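Local coordinates for enoyl-CoA hydratase/isomerase family protein (Pseudomonas syringae pv. tomato, PDB 3OT6), which probably acts on acyl-CoA thioesters as a member of the enoyl-CoA hydratase/isomerase (crotonase-like) family, although its exact reaction is not established, at residues I34-N38 against L86-M90. Sequence-based numbering, arbitrary orientation.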
ATOM      1  N   ILE A  34      -5.702 -10.407   0.889  1.00 21.98           N
ATOM      2  CA  ILE A  34      -6.070  -9.467   1.938  1.00 22.78           C
ATOM      3  C   ILE A  34      -6.205 -10.163   3.299  1.00 24.26           C
ATOM      4  O   ILE A  34      -5.820  -9.613   4.329  1.00 23.38           O
ATOM      5  CB  ILE A  34      -7.354  -8.695   1.555  1.00 22.36           C
ATOM      6  CG1 ILE A  34      -7.059  -7.843   0.306  1.00 21.76           C
ATOM      7  CG2 ILE A  34      -7.850  -7.846   2.725  1.00 18.41           C
ATOM      8  CD1 ILE A  34      -8.272  -7.313  -0.346  1.00 22.21           C
ATOM      9  N   ILE A  35      -6.778 -11.370   3.276  1.00 25.56           N
ATOM     10  CA  ILE A  35      -6.876 -12.200   4.435  1.00 26.38           C
ATOM     11  C   ILE A  35      -5.449 -12.535   4.950  1.00 27.29           C
ATOM     12  O   ILE A  35      -5.146 -12.409   6.149  1.00 27.90           O
ATOM     13  CB  ILE A  35      -7.635 -13.463   4.125  1.00 26.57           C
ATOM     14  CG1 ILE A  35      -9.126 -13.130   3.896  1.00 25.86           C
ATOM     15  CG2 ILE A  35      -7.519 -14.388   5.324  1.00 26.13           C
ATOM     16  CD1 ILE A  35      -9.932 -14.275   3.379  1.00 22.14           C
ATOM     17  N   ALA A  36      -4.570 -12.924   4.046  1.00 26.62           N
ATOM     18  CA  ALA A  36      -3.193 -13.187   4.428  1.00 26.21           C
ATOM     19  C   ALA A  36      -2.645 -11.959   5.086  1.00 26.74           C
ATOM     20  O   ALA A  36      -2.054 -12.093   6.148  1.00 28.07           O
ATOM     21  CB  ALA A  36      -2.337 -13.595   3.221  1.00 25.27           C
ATOM     22  N   PHE A  37      -2.844 -10.765   4.484  1.00 27.11           N
ATOM     23  CA  PHE A  37      -2.291  -9.484   4.993  1.00 26.27           C
ATOM     24  C   PHE A  37      -2.818  -9.171   6.380  1.00 25.44           C
ATOM     25  O   PHE A  37      -2.061  -8.808   7.247  1.00 26.35           O
ATOM     26  CB  PHE A  37      -2.630  -8.289   4.057  1.00 27.12           C
ATOM     27  CG  PHE A  37      -1.499  -7.846   3.221  1.00 28.99           C
ATOM     28  CD1 PHE A  37      -1.581  -7.927   1.827  1.00 30.65           C
ATOM     29  CD2 PHE A  37      -0.331  -7.343   3.815  1.00 30.87           C
ATOM     30  CE1 PHE A  37      -0.501  -7.552   1.030  1.00 32.14           C
ATOM     31  CE2 PHE A  37       0.745  -6.972   3.058  1.00 31.56           C
ATOM     32  CZ  PHE A  37       0.680  -7.083   1.639  1.00 33.71           C
ATOM     33  N   ASN A  38      -4.123  -9.293   6.591  1.00 24.74           N
ATOM     34  CA  ASN A  38      -4.675  -9.090   7.903  1.00 25.40           C
ATOM     35  C   ASN A  38      -4.074 -10.044   8.960  1.00 25.96           C
ATOM     36  O   ASN A  38      -3.839  -9.607  10.117  1.00 26.33           O
ATOM     37  CB  ASN A  38      -6.184  -9.187   7.863  1.00 25.75           C
ATOM     38  CG  ASN A  38      -6.813  -7.960   7.190  1.00 28.82           C
ATOM     39  OD1 ASN A  38      -6.547  -6.812   7.597  1.00 31.46           O
ATOM     40  ND2 ASN A  38      -7.634  -8.188   6.151  1.00 28.14           N
ATOM     41  N   LEU A  86      -8.283  -2.575   4.410  1.00 20.53           N
ATOM     42  CA  LEU A  86      -6.877  -2.888   4.661  1.00 20.33           C
ATOM     43  C   LEU A  86      -6.049  -1.619   4.569  1.00 21.36           C
ATOM     44  O   LEU A  86      -5.145  -1.424   5.394  1.00 23.51           O
ATOM     45  CB  LEU A  86      -6.312  -3.991   3.730  1.00 18.65           C
ATOM     46  CG  LEU A  86      -4.793  -4.205   3.724  1.00 17.54           C
ATOM     47  CD1 LEU A  86      -4.305  -4.801   5.094  1.00 17.40           C
ATOM     48  CD2 LEU A  86      -4.295  -5.109   2.584  1.00 16.23           C
ATOM     49  N   ALA A  87      -6.323  -0.743   3.594  1.00 21.04           N
ATOM     50  CA  ALA A  87      -5.576   0.533   3.539  1.00 21.29           C
ATOM     51  C   ALA A  87      -5.815   1.349   4.850  1.00 21.06           C
ATOM     52  O   ALA A  87      -4.892   1.933   5.422  1.00 22.53           O
ATOM     53  CB  ALA A  87      -5.943   1.397   2.260  1.00 19.81           C
ATOM     54  N   ARG A  88      -7.050   1.433   5.282  1.00 20.04           N
ATOM     55  CA  ARG A  88      -7.384   2.120   6.497  1.00 21.50           C
ATOM     56  C   ARG A  88      -6.680   1.437   7.710  1.00 21.62           C
ATOM     57  O   ARG A  88      -6.247   2.087   8.645  1.00 21.80           O
ATOM     58  CB  ARG A  88      -8.901   2.116   6.664  1.00 21.44           C
ATOM     59  CG  ARG A  88      -9.374   3.122   7.662  1.00 24.02           C
ATOM     60  CD  ARG A  88     -10.163   2.420   8.691  1.00 29.95           C
ATOM     61  NE  ARG A  88     -10.861   3.300   9.608  1.00 33.49           N
ATOM     62  CZ  ARG A  88     -10.501   3.442  10.879  1.00 33.77           C
ATOM     63  NH1 ARG A  88      -9.462   2.746  11.338  1.00 35.43           N
ATOM     64  NH2 ARG A  88     -11.166   4.271  11.668  1.00 26.40           N
ATOM     65  N   ARG A  89      -6.512   0.130   7.681  1.00 21.58           N
ATOM     66  CA  ARG A  89      -5.935  -0.512   8.842  1.00 21.48           C
ATOM     67  C   ARG A  89      -4.467  -0.189   8.850  1.00 21.57           C
ATOM     68  O   ARG A  89      -3.919   0.100   9.888  1.00 22.31           O
ATOM     69  CB  ARG A  89      -6.159  -2.025   8.832  1.00 21.92           C
ATOM     70  CG  ARG A  89      -5.331  -2.727   9.854  1.00 24.06           C
ATOM     71  CD  ARG A  89      -5.445  -4.226   9.763  1.00 28.94           C
ATOM     72  NE  ARG A  89      -4.809  -4.796  10.937  1.00 31.22           N
ATOM     73  CZ  ARG A  89      -4.742  -6.080  11.199  1.00 30.17           C
ATOM     74  NH1 ARG A  89      -5.265  -6.962  10.371  1.00 33.26           N
ATOM     75  NH2 ARG A  89      -4.170  -6.466  12.304  1.00 32.05           N
HETATM   76  N   MSE A  90      -3.840  -0.165   7.678  1.00 21.03           N
HETATM   77  CA  MSE A  90      -2.420   0.131   7.611  1.00 20.20           C
HETATM   78  C   MSE A  90      -2.124   1.522   8.090  1.00 19.94           C
HETATM   79  O   MSE A  90      -1.097   1.764   8.712  1.00 20.29           O
HETATM   80  CB  MSE A  90      -1.874  -0.048   6.191  1.00 19.90           C
HETATM   81  CG  MSE A  90      -1.758  -1.485   5.777  1.00 19.61           C
HETATM   82 SE   MSE A  90      -1.396  -1.759   3.859  1.00 24.08          SE
HETATM   83  CE  MSE A  90       0.449  -1.075   3.679  1.00 17.73           C
TER
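NH1 of R89 is gripped twice by one residue, N38. It donates to the backbone O of N38 at 3.0 Å and to the side-chain OD1 of N38 at 3.1 Å. The two bonds differ in quality. The one to OD1 is the straighter, with an N-H...O angle of 157° against 137° for the backbone oxygen, and OD1 lies within the guanidinium plane, whereas the backbone O is tilted from it. Both oxygens nevertheless receive NH1 in their own carbonyl planes, on a lone pair. Amide and guanidinium are nearly coplanar, and CB of N38 sits at the guanidinium edge, 3.5 Å from NH1. Two torsions bring the groups together: CG of N38 stands anti to its carbonyl carbon, and R89, with CG anti to its backbone N, runs out from its helix as a chain extended from CG to NE that passes its CD within 3.5 Å of N38 OD1.

Beside these two hydrogen bonds, L86 faces F37. Its CD2 lies 3.9 Å from F37 CB, the two side chains crossing at about a right angle, and its CD1 lies 3.9 Å from N38 OD1. I34 makes a looser apolar approach, CG2 to L86 CB at 4.3 Å. The segments lie on helices 31-46 and 73-91 of the crotonase-like fold; the axes of segments 34-38 and 86-90 run nearly parallel (19°) and come no closer than 11.3 Å, a wide separation spanned at the polar end by the extended R89.

NH2 of R89 also makes salt bridges with D42 and E45, one and two turns farther along helix 31-46. A single arginine thus binds a main-chain carbonyl oxygen, an amide and two carboxylates on the same helix, and those acids probably stabilise its positive charge where the helices meet.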